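Local coordinates for regulatory protein of LacI family (Chloroflexus aggregans, PDB 3BBL), which probably regulates transcription as a LacI-family DNA-binding protein, with an effector-sensing core of the periplasmic-binding-protein type, at residues Gln145-Leu148 against Glu149-Thr153; Asp108-Ala111 against Gly112-Ala116; Glu118-Gly122 against Arg123-Arg127. All coordinates share one frame; numbering follows the deposited sequence.

In the fold
Following the chain from the N terminus, contact 2 (108-116) comes first, where strand 104-107 gives way to the start of helix 109-123. Contact 3 (118-127) adjoins it in sequence and ends the same helix, turning the chain toward strand 128-132; contact 1 (145-153) lies on the next helix, 138-153. All three are local, in series, and none nests in or crosses another. They meet in space nonetheless: the centres of contacts 1 and 2 are about 9 Å apart, and the salt bridge from R114 NH1 to E149 OE1 joins them, while I121 CD1 of contact 3 packs on A150 O of contact 1. Together they tie two neighbouring helices of the periplasmic-binding-protein-like fold to each other.

Contact 1: Gln145-Leu148 against Glu149-Thr153; sequences QGYL and EAMQT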
ATOM      1  N   GLN A 145      14.014  14.745 -16.577  1.00 24.85           N
ATOM      2  CA  GLN A 145      13.999  15.345 -17.908  1.00 25.83           C
ATOM      3  C   GLN A 145      12.845  16.330 -18.079  1.00 24.02           C
ATOM      4  O   GLN A 145      13.022  17.407 -18.655  1.00 23.51           O
ATOM      5  CB  GLN A 145      13.921  14.238 -18.972  1.00 29.97           C
ATOM      6  CG  GLN A 145      14.061  14.702 -20.421  1.00 35.29           C
ATOM      7  CD  GLN A 145      15.312  15.536 -20.656  1.00 39.65           C
ATOM      8  OE1 GLN A 145      16.417  15.168 -20.234  1.00 41.66           O
ATOM      9  NE2 GLN A 145      15.143  16.661 -21.343  1.00 38.99           N
ATOM     10  N   GLY A 146      11.670  15.962 -17.576  1.00 20.91           N
ATOM     11  CA  GLY A 146      10.510  16.833 -17.683  1.00 20.57           C
ATOM     12  C   GLY A 146      10.740  18.174 -17.006  1.00 20.17           C
ATOM     13  O   GLY A 146      10.294  19.217 -17.486  1.00 21.03           O
ATOM     14  N   TYR A 147      11.440  18.135 -15.878  1.00 19.46           N
ATOM     15  CA  TYR A 147      11.780  19.328 -15.118  1.00 19.46           C
ATOM     16  C   TYR A 147      12.696  20.228 -15.969  1.00 20.39           C
ATOM     17  O   TYR A 147      12.430  21.418 -16.150  1.00 19.60           O
ATOM     18  CB  TYR A 147      12.492  18.910 -13.824  1.00 18.11           C
ATOM     19  CG  TYR A 147      13.192  20.028 -13.083  1.00 18.41           C
ATOM     20  CD1 TYR A 147      12.498  20.854 -12.208  1.00 18.72           C
ATOM     21  CD2 TYR A 147      14.556  20.248 -13.248  1.00 16.93           C
ATOM     22  CE1 TYR A 147      13.153  21.869 -11.508  1.00 18.12           C
ATOM     23  CE2 TYR A 147      15.216  21.255 -12.566  1.00 17.98           C
ATOM     24  CZ  TYR A 147      14.513  22.063 -11.694  1.00 19.39           C
ATOM     25  OH  TYR A 147      15.170  23.049 -10.999  1.00 18.10           O
ATOM     26  N   LEU A 148      13.777  19.646 -16.483  1.00 20.95           N
ATOM     27  CA  LEU A 148      14.724  20.382 -17.307  1.00 22.67           C
ATOM     28  C   LEU A 148      14.027  21.034 -18.492  1.00 24.11           C
ATOM     29  O   LEU A 148      14.275  22.200 -18.801  1.00 24.13           O
ATOM     30  CB  LEU A 148      15.834  19.452 -17.801  1.00 20.83           C
ATOM     31  CG  LEU A 148      16.633  18.763 -16.690  1.00 23.32           C
ATOM     32  CD1 LEU A 148      17.639  17.803 -17.299  1.00 21.18           C
ATOM     33  CD2 LEU A 148      17.324  19.807 -15.824  1.00 20.39           C
ATOM     34  N   GLU A 149      13.149  20.284 -19.150  1.00 26.02           N
ATOM     35  CA  GLU A 149      12.421  20.807 -20.301  1.00 27.10           C
ATOM     36  C   GLU A 149      11.532  21.991 -19.956  1.00 25.74           C
ATOM     37  O   GLU A 149      11.522  22.992 -20.665  1.00 26.43           O
ATOM     38  CB  GLU A 149      11.569  19.706 -20.940  1.00 29.90           C
ATOM     39  CG  GLU A 149      12.290  18.897 -21.987  1.00 35.37           C
ATOM     40  CD  GLU A 149      11.523  17.644 -22.396  1.00 39.95           C
ATOM     41  OE1 GLU A 149      10.283  17.730 -22.585  1.00 41.25           O
ATOM     42  OE2 GLU A 149      12.167  16.577 -22.531  1.00 40.80           O
ATOM     43  N   ALA A 150      10.775  21.874 -18.872  1.00 24.22           N
ATOM     44  CA  ALA A 150       9.896  22.960 -18.479  1.00 22.28           C
ATOM     45  C   ALA A 150      10.696  24.202 -18.085  1.00 20.40           C
ATOM     46  O   ALA A 150      10.347  25.314 -18.475  1.00 19.14           O
ATOM     47  CB  ALA A 150       8.997  22.522 -17.327  1.00 24.84           C
HETATM   48  N   MSE A 151      11.770  24.011 -17.325  1.00 18.30           N
HETATM   49  CA  MSE A 151      12.590  25.137 -16.888  1.00 20.47           C
HETATM   50  C   MSE A 151      13.239  25.803 -18.112  1.00 22.30           C
HETATM   51  O   MSE A 151      13.232  27.026 -18.243  1.00 21.37           O
HETATM   52  CB  MSE A 151      13.665  24.677 -15.881  1.00 16.97           C
HETATM   53  CG  MSE A 151      13.139  24.087 -14.593  1.00 15.32           C
HETATM   54 SE   MSE A 151      12.000  25.411 -13.584  1.00 22.41          SE
HETATM   55  CE  MSE A 151      13.524  26.263 -12.646  1.00  9.65           C
ATOM     56  N   GLN A 152      13.777  24.990 -19.014  1.00 25.18           N
ATOM     57  CA  GLN A 152      14.406  25.479 -20.234  1.00 28.04           C
ATOM     58  C   GLN A 152      13.406  26.265 -21.083  1.00 27.25           C
ATOM     59  O   GLN A 152      13.697  27.355 -21.558  1.00 26.49           O
ATOM     60  CB  GLN A 152      14.950  24.293 -21.036  1.00 31.71           C
ATOM     61  CG  GLN A 152      15.424  24.637 -22.433  1.00 41.13           C
ATOM     62  CD  GLN A 152      16.771  25.320 -22.441  1.00 46.55           C
ATOM     63  OE1 GLN A 152      17.769  24.740 -22.009  1.00 48.43           O
ATOM     64  NE2 GLN A 152      16.811  26.561 -22.936  1.00 48.70           N
ATOM     65  N   THR A 153      12.220  25.703 -21.275  1.00 26.35           N
ATOM     66  CA  THR A 153      11.190  26.365 -22.064  1.00 24.82           C
ATOM     67  C   THR A 153      10.788  27.719 -21.478  1.00 25.98           C
ATOM     68  O   THR A 153      10.557  28.672 -22.217  1.00 27.36           O
ATOM     69  CB  THR A 153       9.936  25.471 -22.186  1.00 24.35           C
ATOM     70  OG1 THR A 153      10.259  24.319 -22.973  1.00 23.69           O
ATOM     71  CG2 THR A 153       8.788  26.220 -22.831  1.00 20.41           C
TER
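E149 meets Q145 one helical turn back, through backbone and side chain together. Its N donates to Q145 O at 2.9 Å. Between the side chains, Q145 NE2 donates to the anti lone pair of E149 OE2 at 3.2 Å. That oxygen lies only 10° out of the Q145 amide plane, although the amide and carboxylate planes are turned 42° apart. Q145 reaches this position by bending at chi2 (53°), and the other carboxylate oxygen, E149 OE1, is taken by a salt bridge to R114. A150 N continues the helical pattern to G146 O. M151, a selenomethionine, lays its CG over the face of the Y147 ring, 3.8 Å from the centroid and almost on the normal, a CH-pi contact; SE lies obliquely at 4.9 Å from the same centroid, giving a Met-aromatic pair. Q152 N bonds to L148 O at 2.8 Å. At T153, both N and OG1 donate to E149 O from opposite faces of its plane, so this carbonyl is gripped twice at the helix end. Y147 and M151 face inward: both pack on V117 of helix 109-123 and on strand 128-132, where Y147 OH bonds to I128 O, within the beta-alpha-beta unit that strand 163-165 completes.

Contact 2: Asp108-Ala111 against Gly112-Ala116; sequences DGTA and GTRQA
R114 extends from the helix with CG anti to the backbone N (chi1 178°), then bends at chi3 (60°), which folds its guanidinium back over the preceding turn. There A111 CA lies over one face, offset toward the rim, and NH2 comes within 3.5 Å of A111 CB. NH1 passes T110 CG2 at 3.7 Å, while T110 OG1, placed beside its backbone N, bonds with D142 O. A water in the guanidinium plane accepts from R114 NH2 at 2.8 Å and donates to D108 OD2 at 2.9 Å, linking two groups whose charged atoms, OD2 and NH2, stand 5.0 Å apart. D108 is the N-cap: its OD1 accepts from A111 N at 3.0 Å, met from above the carboxylate plane. Behind the cap, G112 N donates to D108 O at 3.2 Å and more weakly to G109 O, and R114 N bonds to T110 O. At G112 a CB would sit tightly against G109 O. T113 OG1 bonds to R143 O. The carboxylate thus closes the first turn of helix 109-123, where its negative charge would suit the helix dipole. The water couples it to R114 through hydrogen bonds, and the opposite charges are likely to attract weakly across this bridge; R114 NH1 makes a direct salt bridge to E149 OE1, probably the stronger balance for the guanidinium charge.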
ATOM      1  N   ASP A 108       4.410   8.004 -19.051  1.00 25.89           N
ATOM      2  CA  ASP A 108       5.264   9.091 -19.519  1.00 26.86           C
ATOM      3  C   ASP A 108       5.707   9.944 -18.318  1.00 26.63           C
ATOM      4  O   ASP A 108       5.107  10.979 -18.028  1.00 25.44           O
ATOM      5  CB  ASP A 108       4.501   9.960 -20.529  1.00 26.66           C
ATOM      6  CG  ASP A 108       5.406  10.943 -21.264  1.00 28.97           C
ATOM      7  OD1 ASP A 108       6.511  11.241 -20.762  1.00 30.68           O
ATOM      8  OD2 ASP A 108       4.999  11.428 -22.341  1.00 31.40           O
ATOM      9  N   GLY A 109       6.749   9.491 -17.624  1.00 25.45           N
ATOM     10  CA  GLY A 109       7.255  10.218 -16.475  1.00 25.37           C
ATOM     11  C   GLY A 109       7.622  11.654 -16.816  1.00 26.06           C
ATOM     12  O   GLY A 109       7.251  12.593 -16.106  1.00 25.87           O
ATOM     13  N   THR A 110       8.352  11.826 -17.911  1.00 24.03           N
ATOM     14  CA  THR A 110       8.770  13.146 -18.359  1.00 23.67           C
ATOM     15  C   THR A 110       7.596  14.124 -18.433  1.00 24.72           C
ATOM     16  O   THR A 110       7.666  15.235 -17.904  1.00 27.04           O
ATOM     17  CB  THR A 110       9.453  13.050 -19.747  1.00 22.71           C
ATOM     18  OG1 THR A 110      10.630  12.247 -19.627  1.00 22.87           O
ATOM     19  CG2 THR A 110       9.847  14.427 -20.279  1.00 21.65           C
ATOM     20  N   ALA A 111       6.516  13.707 -19.083  1.00 24.02           N
ATOM     21  CA  ALA A 111       5.339  14.554 -19.225  1.00 23.60           C
ATOM     22  C   ALA A 111       4.743  14.912 -17.859  1.00 24.58           C
ATOM     23  O   ALA A 111       4.178  15.993 -17.679  1.00 23.75           O
ATOM     24  CB  ALA A 111       4.297  13.857 -20.084  1.00 21.81           C
ATOM     25  N   GLY A 112       4.880  13.995 -16.903  1.00 23.57           N
ATOM     26  CA  GLY A 112       4.355  14.222 -15.570  1.00 22.59           C
ATOM     27  C   GLY A 112       5.019  15.384 -14.864  1.00 23.00           C
ATOM     28  O   GLY A 112       4.346  16.295 -14.399  1.00 24.21           O
ATOM     29  N   THR A 113       6.343  15.352 -14.777  1.00 22.93           N
ATOM     30  CA  THR A 113       7.089  16.415 -14.121  1.00 24.48           C
ATOM     31  C   THR A 113       7.019  17.718 -14.919  1.00 24.87           C
ATOM     32  O   THR A 113       6.926  18.792 -14.343  1.00 24.22           O
ATOM     33  CB  THR A 113       8.551  16.017 -13.936  1.00 24.08           C
ATOM     34  OG1 THR A 113       9.087  15.592 -15.194  1.00 30.27           O
ATOM     35  CG2 THR A 113       8.668  14.878 -12.961  1.00 26.24           C
ATOM     36  N   ARG A 114       7.054  17.629 -16.245  1.00 25.31           N
ATOM     37  CA  ARG A 114       6.979  18.839 -17.055  1.00 27.29           C
ATOM     38  C   ARG A 114       5.701  19.599 -16.703  1.00 27.89           C
ATOM     39  O   ARG A 114       5.718  20.814 -16.461  1.00 28.39           O
ATOM     40  CB  ARG A 114       6.987  18.493 -18.547  1.00 25.58           C
ATOM     41  CG  ARG A 114       6.872  19.713 -19.459  1.00 29.35           C
ATOM     42  CD  ARG A 114       7.084  19.349 -20.921  1.00 30.15           C
ATOM     43  NE  ARG A 114       6.096  18.380 -21.388  1.00 33.35           N
ATOM     44  CZ  ARG A 114       6.384  17.186 -21.908  1.00 32.15           C
ATOM     45  NH1 ARG A 114       7.650  16.782 -22.047  1.00 30.86           N
ATOM     46  NH2 ARG A 114       5.394  16.377 -22.269  1.00 32.85           N
ATOM     47  N   GLN A 115       4.598  18.867 -16.653  1.00 27.33           N
ATOM     48  CA  GLN A 115       3.305  19.451 -16.341  1.00 28.52           C
ATOM     49  C   GLN A 115       3.316  20.065 -14.940  1.00 26.64           C
ATOM     50  O   GLN A 115       2.810  21.166 -14.728  1.00 24.90           O
ATOM     51  CB  GLN A 115       2.243  18.367 -16.428  1.00 32.51           C
ATOM     52  CG  GLN A 115       0.839  18.861 -16.652  1.00 40.29           C
ATOM     53  CD  GLN A 115      -0.154  17.719 -16.668  1.00 45.92           C
ATOM     54  OE1 GLN A 115       0.129  16.648 -17.217  1.00 49.37           O
ATOM     55  NE2 GLN A 115      -1.326  17.937 -16.074  1.00 47.52           N
ATOM     56  N   ALA A 116       3.900  19.354 -13.985  1.00 23.98           N
ATOM     57  CA  ALA A 116       3.969  19.854 -12.623  1.00 24.03           C
ATOM     58  C   ALA A 116       4.751  21.161 -12.603  1.00 23.38           C
ATOM     59  O   ALA A 116       4.302  22.147 -12.024  1.00 23.45           O
ATOM     60  CB  ALA A 116       4.632  18.820 -11.704  1.00 23.15           C
TER
HETATM   61  O   HOH W   1       4.744  13.987 -23.595  1.00 41.76           O

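Contact 3: Glu118-Gly122 against Arg123-Arg127; sequences EYLIG and RGHRR. With EDO (1,2-ethanediol), chain D.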
ATOM      1  N   GLU A 118       5.365  23.229 -15.107  1.00 20.35           N
ATOM      2  CA  GLU A 118       4.652  24.272 -15.851  1.00 21.43           C
ATOM      3  C   GLU A 118       3.612  24.914 -14.947  1.00 21.04           C
ATOM      4  O   GLU A 118       3.396  26.123 -14.980  1.00 19.25           O
ATOM      5  CB  GLU A 118       3.949  23.693 -17.083  1.00 21.94           C
ATOM      6  CG  GLU A 118       4.913  23.147 -18.129  1.00 29.18           C
ATOM      7  CD  GLU A 118       4.206  22.512 -19.304  1.00 28.47           C
ATOM      8  OE1 GLU A 118       3.113  21.941 -19.098  1.00 34.17           O
ATOM      9  OE2 GLU A 118       4.749  22.569 -20.424  1.00 30.06           O
ATOM     10  N   TYR A 119       2.970  24.088 -14.130  1.00 20.85           N
ATOM     11  CA  TYR A 119       1.962  24.578 -13.204  1.00 20.67           C
ATOM     12  C   TYR A 119       2.591  25.550 -12.203  1.00 19.65           C
ATOM     13  O   TYR A 119       2.055  26.625 -11.949  1.00 18.67           O
ATOM     14  CB  TYR A 119       1.308  23.417 -12.452  1.00 20.91           C
ATOM     15  CG  TYR A 119       0.249  23.891 -11.487  1.00 23.00           C
ATOM     16  CD1 TYR A 119      -1.039  24.183 -11.922  1.00 24.80           C
ATOM     17  CD2 TYR A 119       0.561  24.126 -10.151  1.00 24.32           C
ATOM     18  CE1 TYR A 119      -1.992  24.705 -11.049  1.00 27.00           C
ATOM     19  CE2 TYR A 119      -0.379  24.649  -9.271  1.00 26.53           C
ATOM     20  CZ  TYR A 119      -1.651  24.937  -9.724  1.00 28.11           C
ATOM     21  OH  TYR A 119      -2.567  25.469  -8.841  1.00 32.92           O
ATOM     22  N   LEU A 120       3.730  25.168 -11.632  1.00 17.43           N
ATOM     23  CA  LEU A 120       4.403  26.037 -10.681  1.00 16.73           C
ATOM     24  C   LEU A 120       4.803  27.353 -11.364  1.00 15.84           C
ATOM     25  O   LEU A 120       4.597  28.425 -10.818  1.00 13.52           O
ATOM     26  CB  LEU A 120       5.619  25.324 -10.087  1.00 14.77           C
ATOM     27  CG  LEU A 120       5.253  24.143  -9.182  1.00 14.75           C
ATOM     28  CD1 LEU A 120       6.501  23.337  -8.867  1.00 13.10           C
ATOM     29  CD2 LEU A 120       4.588  24.651  -7.900  1.00 12.16           C
ATOM     30  N   ILE A 121       5.345  27.269 -12.571  1.00 15.82           N
ATOM     31  CA  ILE A 121       5.735  28.474 -13.295  1.00 16.52           C
ATOM     32  C   ILE A 121       4.505  29.352 -13.546  1.00 16.88           C
ATOM     33  O   ILE A 121       4.594  30.580 -13.519  1.00 15.59           O
ATOM     34  CB  ILE A 121       6.396  28.106 -14.642  1.00 17.64           C
ATOM     35  CG1 ILE A 121       7.725  27.406 -14.376  1.00 16.29           C
ATOM     36  CG2 ILE A 121       6.578  29.338 -15.500  1.00 15.13           C
ATOM     37  CD1 ILE A 121       8.394  26.885 -15.615  1.00 17.30           C
ATOM     38  N   GLY A 122       3.362  28.703 -13.775  1.00 17.39           N
ATOM     39  CA  GLY A 122       2.122  29.418 -14.016  1.00 17.05           C
ATOM     40  C   GLY A 122       1.631  30.172 -12.794  1.00 18.95           C
ATOM     41  O   GLY A 122       0.793  31.066 -12.899  1.00 19.82           O
ATOM     42  N   ARG A 123       2.138  29.812 -11.623  1.00 17.64           N
ATOM     43  CA  ARG A 123       1.741  30.499 -10.412  1.00 18.54           C
ATOM     44  C   ARG A 123       2.716  31.652 -10.181  1.00 18.93           C
ATOM     45  O   ARG A 123       2.487  32.504  -9.323  1.00 18.79           O
ATOM     46  CB  ARG A 123       1.757  29.543  -9.205  1.00 18.66           C
ATOM     47  CG  ARG A 123       0.832  28.316  -9.306  1.00 22.29           C
ATOM     48  CD  ARG A 123      -0.497  28.647  -9.975  1.00 24.16           C
ATOM     49  NE  ARG A 123      -1.117  29.802  -9.348  1.00 28.97           N
ATOM     50  CZ  ARG A 123      -1.853  30.703  -9.993  1.00 29.90           C
ATOM     51  NH1 ARG A 123      -2.073  30.587 -11.298  1.00 28.46           N
ATOM     52  NH2 ARG A 123      -2.360  31.726  -9.327  1.00 30.21           N
ATOM     53  N   GLY A 124       3.801  31.674 -10.956  1.00 18.22           N
ATOM     54  CA  GLY A 124       4.794  32.727 -10.816  1.00 17.61           C
ATOM     55  C   GLY A 124       6.106  32.278 -10.183  1.00 16.05           C
ATOM     56  O   GLY A 124       7.008  33.091  -9.995  1.00 16.10           O
ATOM     57  N   HIS A 125       6.220  31.000  -9.842  1.00 14.80           N
ATOM     58  CA  HIS A 125       7.456  30.495  -9.247  1.00 15.92           C
ATOM     59  C   HIS A 125       8.633  30.599 -10.204  1.00 17.66           C
ATOM     60  O   HIS A 125       8.495  30.274 -11.393  1.00 16.44           O
ATOM     61  CB  HIS A 125       7.286  29.035  -8.836  1.00 13.03           C
ATOM     62  CG  HIS A 125       6.469  28.857  -7.596  1.00 14.98           C
ATOM     63  ND1 HIS A 125       6.953  29.150  -6.337  1.00 14.02           N
ATOM     64  CD2 HIS A 125       5.194  28.444  -7.425  1.00 12.41           C
ATOM     65  CE1 HIS A 125       6.006  28.923  -5.446  1.00 13.50           C
ATOM     66  NE2 HIS A 125       4.930  28.495  -6.078  1.00 13.90           N
ATOM     67  N   ARG A 126       9.777  31.071  -9.709  1.00 19.68           N
ATOM     68  CA  ARG A 126      10.955  31.162 -10.556  1.00 23.38           C
ATOM     69  C   ARG A 126      12.132  30.417  -9.956  1.00 22.02           C
ATOM     70  O   ARG A 126      13.077  30.105 -10.665  1.00 25.66           O
ATOM     71  CB  ARG A 126      11.339  32.624 -10.837  1.00 26.58           C
ATOM     72  CG  ARG A 126      10.278  33.405 -11.580  1.00 35.32           C
ATOM     73  CD  ARG A 126      10.821  34.731 -12.087  1.00 44.93           C
ATOM     74  NE  ARG A 126      11.454  34.617 -13.403  1.00 53.89           N
ATOM     75  CZ  ARG A 126      12.726  34.920 -13.660  1.00 59.02           C
ATOM     76  NH1 ARG A 126      13.523  35.357 -12.691  1.00 61.05           N
ATOM     77  NH2 ARG A 126      13.208  34.785 -14.893  1.00 61.92           N
ATOM     78  N   ARG A 127      12.115  30.183  -8.649  1.00 21.19           N
ATOM     79  CA  ARG A 127      13.203  29.445  -8.026  1.00 20.35           C
ATOM     80  C   ARG A 127      12.599  28.107  -7.630  1.00 20.07           C
ATOM     81  O   ARG A 127      12.042  27.949  -6.543  1.00 20.24           O
ATOM     82  CB  ARG A 127      13.755  30.211  -6.819  1.00 19.80           C
ATOM     83  CG  ARG A 127      14.364  31.582  -7.175  1.00 21.31           C
ATOM     84  CD  ARG A 127      15.267  32.168  -6.086  1.00 21.60           C
ATOM     85  NE  ARG A 127      14.577  32.422  -4.823  1.00 23.35           N
ATOM     86  CZ  ARG A 127      13.653  33.358  -4.633  1.00 25.74           C
ATOM     87  NH1 ARG A 127      13.290  34.151  -5.622  1.00 25.69           N
ATOM     88  NH2 ARG A 127      13.079  33.489  -3.446  1.00 29.64           N
TER
HETATM   89  C1  EDO D 502       1.536  29.232  -3.887  1.00 42.58           C
HETATM   90  O1  EDO D 502       2.796  29.879  -3.673  1.00 41.52           O
HETATM   91  C2  EDO D 502       1.372  28.867  -5.370  1.00 41.08           C
HETATM   92  O2  EDO D 502       2.082  27.660  -5.652  1.00 37.51           O
HETATM   93  O   HOH W   2       6.955  32.059 -13.433  1.00 25.29           O
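H125 folds back against the last turn of helix 109-123 and forms the close-packed part of this contact. Its N donates to L120 O at 3.2 Å, and R123 N reaches the same oxygen at 2.9 Å from the opposite face of the carbonyl plane. G124 N closes on I121 O at 2.9 Å. G124, with phi 108°, and the bond from H125 N back to L120 O give the Schellman motif; a CB on G124 would jam against the preceding carbonyl oxygen. With CG anti to its carbonyl carbon (chi1 -75°), H125 brings CD2 to 3.9 Å from L120 CD2 and presents its ring edge to L120 O; ND1 and T190 OG1 are hydrogen-bonded. The outer side is looser. R123 CD lies over the Y119 ring, 4.3 Å from the centroid, in a CH-pi contact. A water donates to both I121 O and H125 O, and a 1,2-ethanediol, probably from the crystallisation liquor, shares a 3.0 Å hydrogen bond between its O2 and H125 NE2. An alanine at H125 would remove the imidazole and is likely to uncover L120 CD2 and leave T190 OG1 without its imidazole partner. Inward, L120 packs on strands 128-132, 191-194 and 219-223, and H125 on the latter two, seating the helix end against the sheet.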